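Local coordinates for protein putative adhesin (Bacteroides thetaiotaomicron, PDB 4QDG) that probably acts as a FimB/Mfa2-type outer-membrane lipoprotein that anchors fimbriae in this gut bacterium, and binds magnesium ions, at residues V155-M160 / K168-E173; Q202-F207 / G211-V216. All coordinates share one frame; numbering follows the deposited sequence.

Contact 1: residues V155-M160 / K168-E173; sequences VVLQQM and KKFEFE
Phe170, whose backbone O accepts a hydrogen bond from Gln200 NE2, turns one ring face to Leu157, the start of a wholly apolar contact between two layers of a beta-sandwich. The axes of strands 155-159 and 170-173 approach no closer than 10.0 Å, at 148° between their directions, and no hydrogen bond joins the two segments. These values fit strands in facing sheets, not neighbours in one sheet. Leu157 CD1 lies over the centre of the Phe170 ring, 3.7 Å from the centroid and 12° off the normal, a well-centred CH-pi contact. Besides capping this face, the same CD1 lies by the CZ corner of Phe172, 3.8 Å from Phe172 CZ, meeting that ring obliquely. All four touching side chains are buried, and Val238 of the neighbouring strand 235-240 also touches both Leu157 and Phe172, so the apolar layer runs on across the sheet to strand 235-240. On the polar side of strand 170-173, Glu171 OE1 and Glu173 OE2 both form salt bridges with Arg239 NH2, so the carboxylates share one guanidinium nitrogen. Val155 completes the contact with its CG1 branch, anti to the backbone N (chi1 -178°): this methyl comes in at the edge of the Phe172 ring, near its plane, with Val155 CG1 4.0 Å from Phe172 CD2.

Contact 2: residues Q202-F207 / G211-V216; sequences QASAGF and GREVVV
Strands 202-207 and 213-216 run antiparallel at 162° with axes 4.5 Å apart, and their register slips by one residue between the Ser204-Val215 and Phe207-Glu213 pairs, the signature of a beta bulge. Before the slip, Ala203 and Val216 form a hydrogen-bonded pair, with Val216 N to Ala203 O at 2.8 Å. At the bulge both Ala205 and Gly206 face Val214: Ala205 N donates to Val214 O, while Val214 N donates to Gly206 O at an almost straight 176°. The positive phi of Gly206 marks the altered backbone. Ser204, Phe207, Glu213 and Val215 share one face. There Ser204 OG donates to Glu213 OE2 at 2.9 Å, on the anti side of the carboxylate and 31° out of its plane. Glu213 CG, anti to the backbone N, also sits over a face of the Phe207 ring, 4.3 Å from the centroid, while Gly211 O approaches the ring edge. Gln202 lays its amide beside Val215, Gln202 NE2 being 3.7 Å from Val215 CG1, and that NE2 is hydrogen-bonded to Val165 O. Ala203 and Val216 project to the opposite face, and Ala205 CB meets Val216 CG1 at 3.7 Å. The guanidinium of Arg212 forms a salt bridge with Glu163 through NH2. The antiparallel ladder, the one-residue slip and the short connection together are those of a beta hairpin with a bulge close to its turn, here largely exposed.

Overall arrangement
Both segments of contact 1 precede those of contact 2 in the sequence, and the centres of the two contacts lie about 14 Å apart. They are joined through strands 140-159 and 213-223, antiparallel neighbours in the sheet. Contact 1 uses the face of strand 140-159 that looks to the four-stranded sheet containing 170-176; contact 2 extends the sheet edgewise through hairpin 199-207/213-223. Val216 is the main meeting point: Val216 CB is 3.3 Å from Leu157 O, and Val216 CG2 is 3.7 Å from Val156 CG1. One contact thus fastens the sandwich layers, whereas the other forms a peripheral hairpin, away from the magnesium sites.

Contact 1: residues V155-M160 / K168-E173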
ATOM      1  N   VAL A 155      -0.488  13.810  -6.858  1.00 26.81           N
ATOM      2  CA  VAL A 155      -1.446  14.898  -6.929  1.00 24.60           C
ATOM      3  C   VAL A 155      -0.921  15.920  -7.900  1.00 31.21           C
ATOM      4  O   VAL A 155       0.194  16.394  -7.733  1.00 32.70           O
ATOM      5  CB  VAL A 155      -1.738  15.501  -5.525  1.00 26.50           C
ATOM      6  CG1 VAL A 155      -2.780  16.608  -5.617  1.00 25.37           C
ATOM      7  CG2 VAL A 155      -2.203  14.403  -4.546  1.00 25.68           C
ATOM      8  N   VAL A 156      -1.727  16.278  -8.916  1.00 27.88           N
ATOM      9  CA  VAL A 156      -1.347  17.254  -9.926  1.00 26.20           C
ATOM     10  C   VAL A 156      -2.294  18.468  -9.889  1.00 28.54           C
ATOM     11  O   VAL A 156      -3.505  18.307  -9.770  1.00 26.78           O
ATOM     12  CB  VAL A 156      -1.269  16.613 -11.335  1.00 29.06           C
ATOM     13  CG1 VAL A 156      -1.048  17.660 -12.434  1.00 28.39           C
ATOM     14  CG2 VAL A 156      -0.166  15.554 -11.393  1.00 28.95           C
ATOM     15  N   LEU A 157      -1.712  19.683  -9.952  1.00 26.09           N
ATOM     16  CA  LEU A 157      -2.447  20.943 -10.048  1.00 26.58           C
ATOM     17  C   LEU A 157      -2.175  21.498 -11.423  1.00 31.99           C
ATOM     18  O   LEU A 157      -1.019  21.663 -11.797  1.00 30.15           O
ATOM     19  CB  LEU A 157      -2.083  21.943  -8.939  1.00 27.12           C
ATOM     20  CG  LEU A 157      -2.095  21.459  -7.488  1.00 30.41           C
ATOM     21  CD1 LEU A 157      -1.762  22.588  -6.569  1.00 30.25           C
ATOM     22  CD2 LEU A 157      -3.458  20.853  -7.112  1.00 29.66           C
ATOM     23  N   GLN A 158      -3.244  21.671 -12.224  1.00 29.17           N
ATOM     24  CA  GLN A 158      -3.166  22.112 -13.610  1.00 27.30           C
ATOM     25  C   GLN A 158      -4.106  23.264 -13.887  1.00 31.29           C
ATOM     26  O   GLN A 158      -5.276  23.181 -13.563  1.00 30.77           O
ATOM     27  CB  GLN A 158      -3.518  20.939 -14.524  1.00 27.97           C
ATOM     28  CG  GLN A 158      -3.435  21.262 -16.034  1.00 30.66           C
ATOM     29  CD  GLN A 158      -3.359  20.025 -16.889  1.00 38.58           C
ATOM     30  OE1 GLN A 158      -3.006  18.931 -16.421  1.00 32.81           O
ATOM     31  NE2 GLN A 158      -3.639  20.184 -18.173  1.00 24.04           N
ATOM     32  N   GLN A 159      -3.620  24.329 -14.510  1.00 31.36           N
ATOM     33  CA  GLN A 159      -4.528  25.437 -14.854  1.00 32.29           C
ATOM     34  C   GLN A 159      -5.337  25.053 -16.068  1.00 38.25           C
ATOM     35  O   GLN A 159      -4.782  24.526 -17.022  1.00 38.52           O
ATOM     36  CB  GLN A 159      -3.782  26.740 -15.098  1.00 33.15           C
ATOM     37  CG  GLN A 159      -3.452  27.454 -13.811  1.00 46.20           C
ATOM     38  CD  GLN A 159      -3.391  28.929 -14.030  1.00 58.38           C
ATOM     39  OE1 GLN A 159      -4.398  29.563 -14.357  1.00 50.78           O
ATOM     40  NE2 GLN A 159      -2.204  29.499 -13.859  1.00 47.90           N
HETATM   41  N   MSE A 160      -6.654  25.269 -16.004  1.00 37.27           N
HETATM   42  CA  MSE A 160      -7.607  25.030 -17.083  1.00 37.68           C
HETATM   43  C   MSE A 160      -7.206  25.790 -18.356  1.00 42.07           C
HETATM   44  O   MSE A 160      -7.310  25.228 -19.446  1.00 42.41           O
HETATM   45  CB  MSE A 160      -8.996  25.463 -16.638  1.00 40.80           C
HETATM   46  CG  MSE A 160     -10.089  24.914 -17.511  1.00 50.76           C
HETATM   47 SE   MSE A 160     -11.739  25.910 -17.269  0.75 62.61          SE
HETATM   48  CE  MSE A 160     -11.278  27.476 -18.322  1.00 60.18           C
ATOM     49  N   LYS A 168       5.745  25.297  -5.463  1.00 31.83           N
ATOM     50  CA  LYS A 168       6.313  25.921  -4.271  1.00 31.18           C
ATOM     51  C   LYS A 168       5.296  26.814  -3.562  1.00 34.16           C
ATOM     52  O   LYS A 168       5.507  27.178  -2.405  1.00 32.70           O
ATOM     53  CB  LYS A 168       7.574  26.724  -4.623  1.00 33.91           C
ATOM     54  CG  LYS A 168       8.735  25.866  -5.142  1.00 40.50           C
ATOM     55  CD  LYS A 168       9.944  26.738  -5.540  1.00 38.39           C
ATOM     56  CE  LYS A 168       9.965  27.061  -7.008  1.00 47.22           C
ATOM     57  NZ  LYS A 168       9.183  28.278  -7.329  1.00 33.36           N
ATOM     58  N   LYS A 169       4.190  27.151  -4.238  1.00 31.66           N
ATOM     59  CA  LYS A 169       3.142  27.970  -3.649  1.00 32.16           C
ATOM     60  C   LYS A 169       2.191  27.130  -2.774  1.00 33.45           C
ATOM     61  O   LYS A 169       1.325  27.698  -2.118  1.00 31.60           O
ATOM     62  CB  LYS A 169       2.350  28.672  -4.775  1.00 35.98           C
ATOM     63  CG  LYS A 169       3.101  29.823  -5.439  1.00 32.60           C
ATOM     64  CD  LYS A 169       2.201  30.508  -6.435  1.00 36.42           C
ATOM     65  CE  LYS A 169       2.657  31.911  -6.718  1.00 50.97           C
ATOM     66  NZ  LYS A 169       1.900  32.491  -7.858  1.00 67.88           N
ATOM     67  N   PHE A 170       2.350  25.780  -2.776  1.00 30.79           N
ATOM     68  CA  PHE A 170       1.428  24.851  -2.129  1.00 29.62           C
ATOM     69  C   PHE A 170       2.041  23.801  -1.248  1.00 34.44           C
ATOM     70  O   PHE A 170       3.136  23.310  -1.496  1.00 36.47           O
ATOM     71  CB  PHE A 170       0.607  24.105  -3.195  1.00 28.99           C
ATOM     72  CG  PHE A 170      -0.165  25.017  -4.111  1.00 29.25           C
ATOM     73  CD1 PHE A 170      -1.407  25.516  -3.735  1.00 30.87           C
ATOM     74  CD2 PHE A 170       0.342  25.365  -5.361  1.00 29.21           C
ATOM     75  CE1 PHE A 170      -2.143  26.317  -4.602  1.00 30.96           C
ATOM     76  CE2 PHE A 170      -0.380  26.202  -6.210  1.00 31.02           C
ATOM     77  CZ  PHE A 170      -1.619  26.666  -5.829  1.00 29.01           C
ATOM     78  N   GLU A 171       1.267  23.429  -0.239  1.00 30.55           N
ATOM     79  CA  GLU A 171       1.527  22.381   0.728  1.00 29.78           C
ATOM     80  C   GLU A 171       0.497  21.299   0.467  1.00 33.50           C
ATOM     81  O   GLU A 171      -0.694  21.600   0.279  1.00 33.93           O
ATOM     82  CB  GLU A 171       1.427  22.915   2.159  1.00 31.67           C
ATOM     83  CG  GLU A 171       2.676  23.629   2.625  1.00 44.93           C
ATOM     84  CD  GLU A 171       2.644  24.206   4.032  1.00 75.08           C
ATOM     85  OE1 GLU A 171       1.560  24.227   4.667  1.00 59.45           O
ATOM     86  OE2 GLU A 171       3.716  24.662   4.493  1.00 74.77           O
ATOM     87  N   PHE A 172       0.961  20.046   0.418  1.00 28.60           N
ATOM     88  CA  PHE A 172       0.128  18.873   0.149  1.00 27.60           C
ATOM     89  C   PHE A 172       0.179  17.945   1.335  1.00 34.59           C
ATOM     90  O   PHE A 172       1.256  17.714   1.877  1.00 33.99           O
ATOM     91  CB  PHE A 172       0.603  18.132  -1.102  1.00 27.67           C
ATOM     92  CG  PHE A 172       0.645  18.960  -2.367  1.00 28.65           C
ATOM     93  CD1 PHE A 172       1.705  19.831  -2.614  1.00 28.70           C
ATOM     94  CD2 PHE A 172      -0.301  18.769  -3.377  1.00 28.12           C
ATOM     95  CE1 PHE A 172       1.781  20.530  -3.818  1.00 30.24           C
ATOM     96  CE2 PHE A 172      -0.230  19.490  -4.569  1.00 30.16           C
ATOM     97  CZ  PHE A 172       0.804  20.364  -4.783  1.00 28.91           C
ATOM     98  N   GLU A 173      -0.994  17.456   1.776  1.00 32.60           N
ATOM     99  CA  GLU A 173      -1.081  16.556   2.929  1.00 32.05           C
ATOM    100  C   GLU A 173      -2.128  15.503   2.736  1.00 32.99           C
ATOM    101  O   GLU A 173      -3.142  15.734   2.068  1.00 30.96           O
ATOM    102  CB  GLU A 173      -1.448  17.329   4.202  1.00 34.00           C
ATOM    103  CG  GLU A 173      -0.340  18.160   4.798  1.00 50.61           C
ATOM    104  CD  GLU A 173      -0.799  19.308   5.682  1.00 72.05           C
ATOM    105  OE1 GLU A 173      -2.025  19.535   5.823  1.00 73.08           O
ATOM    106  OE2 GLU A 173       0.090  19.995   6.230  1.00 56.99           O
TER

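Contact 2: residues Q202-F207 / G211-V216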
ATOM      1  N   GLN A 202       7.507  20.495 -10.657  1.00 33.54           N
ATOM      2  CA  GLN A 202       6.752  20.860 -11.828  1.00 32.72           C
ATOM      3  C   GLN A 202       6.963  19.816 -12.913  1.00 35.70           C
ATOM      4  O   GLN A 202       8.008  19.164 -12.960  1.00 35.01           O
ATOM      5  CB  GLN A 202       7.141  22.266 -12.316  1.00 34.72           C
ATOM      6  CG  GLN A 202       6.541  23.391 -11.466  1.00 41.44           C
ATOM      7  CD  GLN A 202       6.953  24.770 -11.913  1.00 66.10           C
ATOM      8  OE1 GLN A 202       8.119  25.038 -12.188  1.00 70.68           O
ATOM      9  NE2 GLN A 202       6.010  25.681 -11.961  1.00 60.50           N
ATOM     10  N   ALA A 203       5.940  19.632 -13.768  1.00 30.04           N
ATOM     11  CA  ALA A 203       5.997  18.702 -14.897  1.00 28.97           C
ATOM     12  C   ALA A 203       5.337  19.323 -16.116  1.00 34.31           C
ATOM     13  O   ALA A 203       4.598  20.293 -15.987  1.00 32.50           O
ATOM     14  CB  ALA A 203       5.325  17.379 -14.542  1.00 28.14           C
ATOM     15  N   SER A 204       5.608  18.756 -17.292  1.00 33.81           N
ATOM     16  CA  SER A 204       5.047  19.178 -18.569  1.00 35.52           C
ATOM     17  C   SER A 204       3.760  18.400 -18.885  1.00 39.02           C
ATOM     18  O   SER A 204       3.711  17.188 -18.694  1.00 37.40           O
ATOM     19  CB  SER A 204       6.066  18.957 -19.682  1.00 39.70           C
ATOM     20  OG  SER A 204       5.638  19.597 -20.869  1.00 52.19           O
ATOM     21  N   ALA A 205       2.716  19.107 -19.328  1.00 35.74           N
ATOM     22  CA  ALA A 205       1.446  18.510 -19.742  1.00 34.29           C
ATOM     23  C   ALA A 205       1.226  18.766 -21.248  1.00 40.91           C
ATOM     24  O   ALA A 205       0.094  18.756 -21.737  1.00 41.48           O
ATOM     25  CB  ALA A 205       0.298  19.080 -18.918  1.00 34.12           C
ATOM     26  N   GLY A 206       2.317  19.001 -21.977  1.00 37.66           N
ATOM     27  CA  GLY A 206       2.233  19.256 -23.404  1.00 38.72           C
ATOM     28  C   GLY A 206       2.177  20.731 -23.724  1.00 46.02           C
ATOM     29  O   GLY A 206       2.635  21.557 -22.935  1.00 44.96           O
ATOM     30  N   PHE A 207       1.615  21.067 -24.891  1.00 44.88           N
ATOM     31  CA  PHE A 207       1.535  22.422 -25.414  1.00 45.51           C
ATOM     32  C   PHE A 207       0.138  22.837 -25.814  1.00 49.95           C
ATOM     33  O   PHE A 207      -0.668  21.999 -26.203  1.00 48.89           O
ATOM     34  CB  PHE A 207       2.443  22.530 -26.654  1.00 49.13           C
ATOM     35  CG  PHE A 207       3.911  22.398 -26.317  1.00 51.17           C
ATOM     36  CD1 PHE A 207       4.502  21.145 -26.185  1.00 55.04           C
ATOM     37  CD2 PHE A 207       4.687  23.524 -26.081  1.00 54.12           C
ATOM     38  CE1 PHE A 207       5.839  21.021 -25.799  1.00 56.80           C
ATOM     39  CE2 PHE A 207       6.027  23.404 -25.701  1.00 57.95           C
ATOM     40  CZ  PHE A 207       6.592  22.152 -25.557  1.00 56.34           C
ATOM     41  N   GLY A 211       1.400  27.236 -29.001  1.00 55.83           N
ATOM     42  CA  GLY A 211       2.773  26.759 -28.833  1.00 55.34           C
ATOM     43  C   GLY A 211       3.368  26.952 -27.446  1.00 55.94           C
ATOM     44  O   GLY A 211       4.588  26.854 -27.264  1.00 55.38           O
ATOM     45  N   ARG A 212       2.500  27.220 -26.456  1.00 49.17           N
ATOM     46  CA  ARG A 212       2.906  27.457 -25.076  1.00 46.92           C
ATOM     47  C   ARG A 212       2.897  26.149 -24.288  1.00 45.55           C
ATOM     48  O   ARG A 212       1.920  25.401 -24.351  1.00 44.68           O
ATOM     49  CB  ARG A 212       1.971  28.494 -24.433  1.00 47.25           C
ATOM     50  CG  ARG A 212       2.322  29.954 -24.753  1.00 55.33           C
ATOM     51  CD  ARG A 212       3.386  30.526 -23.827  1.00 60.88           C
ATOM     52  NE  ARG A 212       3.194  30.119 -22.426  1.00 63.72           N
ATOM     53  CZ  ARG A 212       2.400  30.729 -21.548  1.00 69.55           C
ATOM     54  NH1 ARG A 212       1.725  31.819 -21.893  1.00 55.75           N
ATOM     55  NH2 ARG A 212       2.297  30.267 -20.309  1.00 51.16           N
ATOM     56  N   GLU A 213       3.983  25.866 -23.553  1.00 37.73           N
ATOM     57  CA  GLU A 213       4.058  24.656 -22.734  1.00 34.08           C
ATOM     58  C   GLU A 213       3.148  24.777 -21.525  1.00 34.98           C
ATOM     59  O   GLU A 213       3.091  25.833 -20.902  1.00 33.25           O
ATOM     60  CB  GLU A 213       5.495  24.404 -22.289  1.00 35.40           C
ATOM     61  CG  GLU A 213       5.769  23.019 -21.739  1.00 39.57           C
ATOM     62  CD  GLU A 213       7.214  22.758 -21.367  1.00 59.43           C
ATOM     63  OE1 GLU A 213       8.114  23.476 -21.862  1.00 55.77           O
ATOM     64  OE2 GLU A 213       7.450  21.792 -20.609  1.00 62.31           O
ATOM     65  N   VAL A 214       2.411  23.694 -21.214  1.00 30.32           N
ATOM     66  CA  VAL A 214       1.540  23.623 -20.046  1.00 28.66           C
ATOM     67  C   VAL A 214       2.377  23.014 -18.923  1.00 32.45           C
ATOM     68  O   VAL A 214       2.830  21.867 -19.030  1.00 30.25           O
ATOM     69  CB  VAL A 214       0.218  22.836 -20.302  1.00 31.14           C
ATOM     70  CG1 VAL A 214      -0.697  22.873 -19.062  1.00 30.12           C
ATOM     71  CG2 VAL A 214      -0.499  23.373 -21.534  1.00 30.41           C
ATOM     72  N   VAL A 215       2.614  23.805 -17.872  1.00 31.69           N
ATOM     73  CA  VAL A 215       3.442  23.410 -16.733  1.00 31.99           C
ATOM     74  C   VAL A 215       2.528  23.231 -15.534  1.00 34.22           C
ATOM     75  O   VAL A 215       1.783  24.133 -15.144  1.00 32.07           O
ATOM     76  CB  VAL A 215       4.608  24.401 -16.463  1.00 36.21           C
ATOM     77  CG1 VAL A 215       5.418  23.976 -15.235  1.00 35.96           C
ATOM     78  CG2 VAL A 215       5.519  24.513 -17.675  1.00 35.75           C
ATOM     79  N   VAL A 216       2.567  22.024 -14.990  1.00 31.56           N
ATOM     80  CA  VAL A 216       1.731  21.652 -13.868  1.00 30.08           C
ATOM     81  C   VAL A 216       2.597  21.486 -12.623  1.00 33.74           C
ATOM     82  O   VAL A 216       3.809  21.297 -12.723  1.00 32.95           O
ATOM     83  CB  VAL A 216       0.906  20.363 -14.197  1.00 31.04           C
ATOM     84  CG1 VAL A 216       0.118  20.525 -15.485  1.00 30.72           C
ATOM     85  CG2 VAL A 216       1.778  19.128 -14.269  1.00 30.67           C
TER